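Local coordinates for protein alkylpurine DNA glycosylase AlkC (PDB 5VHV) that excises alkylated purine bases from damaged DNA as a base excision repair glycosylase that does not flip the lesion out of the helix, at residues R270-F275 and H321-Q326; V289-D294 and F307-F312. All blocks are in the same frame, centred on the assembly; numbering follows the deposited sequence.

Interaction 1. Residues R270-F275 and H321-Q326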
# COMPACT_ATOMS: atom_id res chain seq x y z
N ARG A 270 -13.68 13.56 21.18
CA ARG A 270 -12.81 12.41 21.40
C ARG A 270 -13.41 11.45 22.40
O ARG A 270 -14.04 11.86 23.38
CB ARG A 270 -11.44 12.84 21.94
CG ARG A 270 -10.41 13.27 20.89
CD ARG A 270 -10.61 14.67 20.39
NE ARG A 270 -9.51 15.12 19.54
CZ ARG A 270 -9.58 16.19 18.75
NH1 ARG A 270 -10.69 16.91 18.71
NH2 ARG A 270 -8.55 16.53 18.00
N ILE A 271 -13.15 10.17 22.19
CA ILE A 271 -13.36 9.16 23.20
C ILE A 271 -12.01 8.73 23.73
O ILE A 271 -10.98 8.93 23.09
CB ILE A 271 -14.14 7.94 22.68
CG1 ILE A 271 -13.36 7.25 21.54
CG2 ILE A 271 -15.51 8.41 22.21
CD1 ILE A 271 -13.88 5.85 21.19
N ASN A 272 -12.03 8.15 24.93
CA ASN A 272 -10.83 7.66 25.60
C ASN A 272 -11.09 6.24 26.06
O ASN A 272 -11.93 6.01 26.95
CB ASN A 272 -10.45 8.53 26.78
CG ASN A 272 -10.21 9.97 26.38
OD1 ASN A 272 -9.09 10.35 26.05
ND2 ASN A 272 -11.28 10.76 26.37
N LEU A 273 -10.38 5.29 25.48
CA LEU A 273 -10.42 3.89 25.87
C LEU A 273 -9.29 3.64 26.86
O LEU A 273 -8.13 3.93 26.58
CB LEU A 273 -10.25 3.00 24.64
CG LEU A 273 -9.99 1.52 24.90
CD1 LEU A 273 -11.16 0.84 25.63
CD2 LEU A 273 -9.73 0.81 23.57
N SER A 274 -9.62 3.09 28.03
CA SER A 274 -8.55 2.76 28.96
C SER A 274 -8.90 1.51 29.75
O SER A 274 -10.07 1.18 29.96
CB SER A 274 -8.24 3.94 29.90
OG SER A 274 -9.33 4.26 30.76
N PHE A 275 -7.86 0.79 30.15
CA PHE A 275 -7.95 -0.40 30.98
C PHE A 275 -6.55 -0.76 31.45
O PHE A 275 -5.54 -0.22 30.96
CB PHE A 275 -8.58 -1.57 30.22
CG PHE A 275 -7.89 -1.88 28.92
CD1 PHE A 275 -8.21 -1.19 27.76
CD2 PHE A 275 -6.89 -2.85 28.87
CE1 PHE A 275 -7.57 -1.48 26.55
CE2 PHE A 275 -6.24 -3.13 27.67
CZ PHE A 275 -6.59 -2.44 26.51
N HIS A 321 -1.00 -0.24 32.46
CA HIS A 321 -2.08 0.64 32.03
C HIS A 321 -2.01 0.83 30.53
O HIS A 321 -0.93 0.97 29.95
CB HIS A 321 -1.97 2.01 32.72
CG HIS A 321 -2.07 1.97 34.21
ND1 HIS A 321 -3.24 1.67 34.87
CD2 HIS A 321 -1.15 2.22 35.17
CE1 HIS A 321 -3.04 1.73 36.18
NE2 HIS A 321 -1.78 2.06 36.38
N ILE A 322 -3.18 0.85 29.90
CA ILE A 322 -3.30 1.09 28.47
C ILE A 322 -4.36 2.15 28.26
O ILE A 322 -5.40 2.14 28.93
CB ILE A 322 -3.62 -0.22 27.70
CG1 ILE A 322 -2.40 -1.15 27.78
CG2 ILE A 322 -4.00 0.08 26.25
CD1 ILE A 322 -2.60 -2.53 27.24
N ARG A 323 -4.09 3.08 27.35
CA ARG A 323 -4.98 4.21 27.16
C ARG A 323 -4.85 4.68 25.72
O ARG A 323 -3.72 4.85 25.25
CB ARG A 323 -4.65 5.35 28.13
CG ARG A 323 -5.52 6.58 27.94
CD ARG A 323 -5.20 7.64 28.99
NE ARG A 323 -6.06 8.81 28.86
CZ ARG A 323 -7.17 9.00 29.57
NH1 ARG A 323 -7.55 8.10 30.46
NH2 ARG A 323 -7.89 10.10 29.39
N ARG A 324 -5.97 4.90 25.05
CA ARG A 324 -5.98 5.40 23.69
C ARG A 324 -7.12 6.39 23.50
O ARG A 324 -8.27 6.06 23.77
CB ARG A 324 -6.13 4.25 22.67
CG ARG A 324 -6.29 4.68 21.21
CD ARG A 324 -5.17 5.56 20.66
NE ARG A 324 -3.83 5.01 20.92
CZ ARG A 324 -3.28 4.00 20.25
NH1 ARG A 324 -3.93 3.40 19.28
NH2 ARG A 324 -2.06 3.58 20.59
N GLU A 325 -6.78 7.59 23.05
CA GLU A 325 -7.75 8.58 22.65
C GLU A 325 -8.05 8.44 21.16
O GLU A 325 -7.15 8.17 20.36
CB GLU A 325 -7.19 9.96 23.01
CG GLU A 325 -7.91 11.14 22.49
CD GLU A 325 -7.10 12.38 22.76
OE1 GLU A 325 -6.42 12.87 21.83
OE2 GLU A 325 -7.09 12.82 23.92
N GLN A 326 -9.32 8.58 20.78
CA GLN A 326 -9.70 8.51 19.36
C GLN A 326 -10.65 9.65 19.03
O GLN A 326 -11.59 9.91 19.77
CB GLN A 326 -10.33 7.16 19.00
CG GLN A 326 -10.41 6.91 17.50
CD GLN A 326 -11.02 5.57 17.15
OE1 GLN A 326 -10.81 4.57 17.84
NE2 GLN A 326 -11.82 5.55 16.09
O HOH W 1 -7.57 13.20 19.50
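I271, L273 and F275 pair with Q326, R324 and I322 through six backbone N-H...O bonds of 2.8 to 3.1 Å, the strands running antiparallel at 168°. On the inward face, I322 comes over one face of the F275 ring: its CB sits 4.1 Å from the ring centroid, 21° off the normal, while CG2 reaches F275 CZ at 3.6 Å and CD1 touches CE2. F275 has CG between its backbone N and carbonyl carbon (chi1 54°), which swings the ring across toward I322. Replacing this phenylalanine with an alanine would probably leave I322 without its ring partner and open a gap toward L309 and V345. On the other face, the R323 guanidinium holds N272 CB over one of its faces, and its NH2 lies 3.6 Å from N272 OD1. R270 and E325 touch through their CG methylenes at 3.7 Å; their charges meet indirectly, a water accepting from R270 NE (2.7 Å) and donating to E325 OE1 (2.6 Å). A largely buried face (I271, L273, F275, I322), where R324 and Q326 turn polar ends to K308 and Y291, a more exposed polar face and the outermost place of 319-327 are consistent with an edge pair in an immunoglobulin-like beta-sandwich.

Interaction 2. Residues V289-D294 and F307-F312. With nucleotides of chain D.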
# COMPACT_ATOMS: atom_id res chain seq x y z
N VAL A 289 -2.16 -6.46 21.78
CA VAL A 289 -3.36 -5.81 22.30
C VAL A 289 -3.88 -4.86 21.24
O VAL A 289 -3.21 -3.90 20.87
CB VAL A 289 -3.05 -5.05 23.60
CG1 VAL A 289 -4.33 -4.46 24.18
CG2 VAL A 289 -2.40 -5.97 24.63
N ASP A 290 -5.09 -5.14 20.76
CA ASP A 290 -5.78 -4.29 19.79
C ASP A 290 -7.18 -3.98 20.34
O ASP A 290 -7.55 -4.42 21.43
CB ASP A 290 -5.85 -4.97 18.41
CG ASP A 290 -4.48 -5.12 17.75
OD1 ASP A 290 -3.59 -4.27 18.00
OD2 ASP A 290 -4.29 -6.06 16.95
N TYR A 291 -7.95 -3.17 19.62
CA TYR A 291 -9.34 -2.95 20.00
C TYR A 291 -10.17 -2.83 18.74
O TYR A 291 -9.64 -2.65 17.64
CB TYR A 291 -9.54 -1.70 20.87
CG TYR A 291 -9.30 -0.36 20.22
CD1 TYR A 291 -8.02 0.12 20.05
CD2 TYR A 291 -10.36 0.46 19.83
CE1 TYR A 291 -7.78 1.34 19.49
CE2 TYR A 291 -10.13 1.70 19.26
CZ TYR A 291 -8.85 2.13 19.11
OH TYR A 291 -8.58 3.36 18.56
N ALA A 292 -11.48 -3.01 18.89
CA ALA A 292 -12.37 -2.92 17.75
C ALA A 292 -13.60 -2.10 18.09
O ALA A 292 -14.10 -2.15 19.21
CB ALA A 292 -12.78 -4.29 17.27
N ILE A 293 -14.09 -1.36 17.10
CA ILE A 293 -15.35 -0.63 17.23
C ILE A 293 -16.37 -1.23 16.28
O ILE A 293 -16.11 -1.39 15.08
CB ILE A 293 -15.17 0.87 16.94
CG1 ILE A 293 -14.13 1.47 17.89
CG2 ILE A 293 -16.54 1.58 17.07
CD1 ILE A 293 -13.87 2.97 17.67
N ASP A 294 -17.56 -1.51 16.81
CA ASP A 294 -18.73 -1.86 16.00
C ASP A 294 -19.42 -0.56 15.61
O ASP A 294 -20.26 -0.06 16.34
CB ASP A 294 -19.69 -2.73 16.80
CG ASP A 294 -19.14 -4.11 17.10
OD1 ASP A 294 -18.30 -4.60 16.33
OD2 ASP A 294 -19.56 -4.70 18.12
N PHE A 307 -8.44 -1.55 15.36
CA PHE A 307 -7.34 -0.60 15.44
C PHE A 307 -6.23 -1.18 16.32
O PHE A 307 -6.48 -1.89 17.30
CB PHE A 307 -7.85 0.72 16.02
CG PHE A 307 -8.85 1.42 15.15
CD1 PHE A 307 -8.46 1.98 13.95
CD2 PHE A 307 -10.17 1.52 15.53
CE1 PHE A 307 -9.39 2.63 13.12
CE2 PHE A 307 -11.09 2.19 14.71
CZ PHE A 307 -10.71 2.74 13.54
N LYS A 308 -5.00 -0.82 15.97
CA LYS A 308 -3.85 -1.30 16.72
C LYS A 308 -3.68 -0.51 18.01
O LYS A 308 -3.86 0.71 18.03
CB LYS A 308 -2.58 -1.16 15.89
CG LYS A 308 -2.66 -1.85 14.53
CD LYS A 308 -2.88 -3.37 14.68
CE LYS A 308 -1.68 -4.04 15.34
NZ LYS A 308 -1.87 -5.53 15.55
N LEU A 309 -3.30 -1.20 19.07
CA LEU A 309 -3.04 -0.51 20.33
C LEU A 309 -1.59 -0.67 20.78
O LEU A 309 -0.84 0.31 20.73
CB LEU A 309 -4.02 -0.99 21.40
CG LEU A 309 -4.86 0.09 22.05
CD1 LEU A 309 -5.82 -0.60 23.05
CD2 LEU A 309 -3.98 1.09 22.73
N LYS A 310 -1.17 -1.86 21.20
CA LYS A 310 0.16 -2.04 21.76
C LYS A 310 0.58 -3.50 21.60
O LYS A 310 -0.22 -4.41 21.81
CB LYS A 310 0.16 -1.66 23.25
CG LYS A 310 1.51 -1.37 23.88
CD LYS A 310 1.36 -1.09 25.37
CE LYS A 310 2.69 -0.85 26.06
NZ LYS A 310 3.29 0.46 25.69
N ALA A 311 1.84 -3.72 21.23
CA ALA A 311 2.43 -5.05 21.26
C ALA A 311 3.62 -4.99 22.21
O ALA A 311 4.52 -4.18 22.01
CB ALA A 311 2.86 -5.50 19.86
N PHE A 312 3.62 -5.83 23.23
CA PHE A 312 4.66 -5.71 24.25
C PHE A 312 4.72 -6.99 25.06
O PHE A 312 3.87 -7.88 24.95
CB PHE A 312 4.41 -4.51 25.16
CG PHE A 312 3.24 -4.68 26.08
CD1 PHE A 312 1.95 -4.71 25.58
CD2 PHE A 312 3.42 -4.83 27.45
CE1 PHE A 312 0.87 -4.89 26.41
CE2 PHE A 312 2.34 -5.00 28.29
CZ PHE A 312 1.07 -5.04 27.77
P DG D 3 -3.95 1.52 12.74
OP1 DG D 3 -4.85 1.02 13.79
OP2 DG D 3 -3.68 0.76 11.50
O5' DG D 3 -4.46 2.92 12.23
C5' DG D 3 -4.98 3.91 13.14
C4' DG D 3 -5.48 5.11 12.39
O4' DG D 3 -4.37 5.90 11.86
C3' DG D 3 -6.37 4.81 11.17
O3' DG D 3 -7.44 5.75 11.19
C2' DG D 3 -5.41 4.94 9.97
C1' DG D 3 -4.42 6.01 10.44
N9 DG D 3 -3.04 5.87 9.98
C8 DG D 3 -2.29 4.72 9.90
N7 DG D 3 -1.06 4.93 9.50
C5 DG D 3 -0.97 6.30 9.35
C6 DG D 3 0.11 7.10 8.94
O6 DG D 3 1.27 6.74 8.66
N1 DG D 3 -0.22 8.45 8.91
C2 DG D 3 -1.45 8.95 9.22
N2 DG D 3 -1.59 10.28 9.11
N3 DG D 3 -2.49 8.21 9.60
C4 DG D 3 -2.18 6.90 9.65
P DA D 2 2.69 -0.47 12.76
OP1 DA D 2 2.60 -1.76 13.44
OP2 DA D 2 3.10 -0.38 11.33
O5' DA D 2 1.25 0.22 12.93
C5' DA D 2 0.76 0.50 14.24
C4' DA D 2 -0.34 1.54 14.20
O4' DA D 2 0.22 2.87 14.04
C3' DA D 2 -1.33 1.40 13.06
O3' DA D 2 -2.58 1.90 13.49
C2' DA D 2 -0.69 2.24 11.96
C1' DA D 2 -0.13 3.41 12.76
N9 DA D 2 1.07 4.05 12.21
C8 DA D 2 2.19 3.42 11.78
N7 DA D 2 3.14 4.24 11.39
C5 DA D 2 2.60 5.49 11.60
C6 DA D 2 3.11 6.78 11.38
N6 DA D 2 4.34 7.01 10.89
N1 DA D 2 2.32 7.84 11.71
C2 DA D 2 1.10 7.60 12.20
N3 DA D 2 0.51 6.42 12.45
C4 DA D 2 1.32 5.40 12.12
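F307 CB rests over one face of the Y291 ring, 3.9 Å from its centroid and 27° off the normal; the rings meet obliquely. L309 CG approaches the same tyrosine at CD1 (3.7 Å), its side chain crossing that of Y291 at about a right angle. Away from these apolar groups, K308 and D290 form a salt bridge: NZ meets OD2 on its syn lone pair at 2.8 Å and makes a weaker bond to OD1. The lysine chain is bent at chi2 and chi3, which brings the ammonium alongside the carboxylate. D290 OD1 also accepts from L309 N, on its anti side, so that the aspartate ties lysine and backbone together. Here the antiparallel hairpin of strands 285-294 and 305-314 carries a classic beta bulge, which shifts the register by one, L309 and K310 both facing V289. V289 O accepts a sound bond from K310 N (2.9 Å) and a weak one from L309 N. Beyond the bulge, paired bonds between Y291 and F307 restore the ladder and leave K308 N directed outward, where it donates to OP1 of DG3 of chain D at 2.9 Å and 171°. That phosphate oxygen also lies in plane at the edge of the F307 ring, and K308 CG packs on C3' of DA2 of chain D. Farther out, Y291 OH is hydrogen-bonded to Q326, and K308 touches I234 and K235 of helix 231-235.

In the fold
Both interactions are antiparallel pairings that include an outermost strand in the seven-strand order, 319-327 in interaction 1 and 305-314 in interaction 2. Along the chain, interaction 2 is nested within the loop closed by interaction 1. Their centres lie 11 Å apart, and their buried sides meet: L273, F275 and I322 from interaction 1 lie toward V289, Y291 and L309 from interaction 2. Polar ties from Q326 to Y291 and from R324 to K308 O, both probable hydrogen bonds, join them as well. The remaining sides differ. Interaction 1 exposes R270, R323 and E325, about 6 Å from the nucleic acid at the nearest atoms; interaction 2 places its D290-K308 salt bridge beside the DNA, which K308 contacts directly. Its ladder is bulged, that of 270-275/321-326 regular.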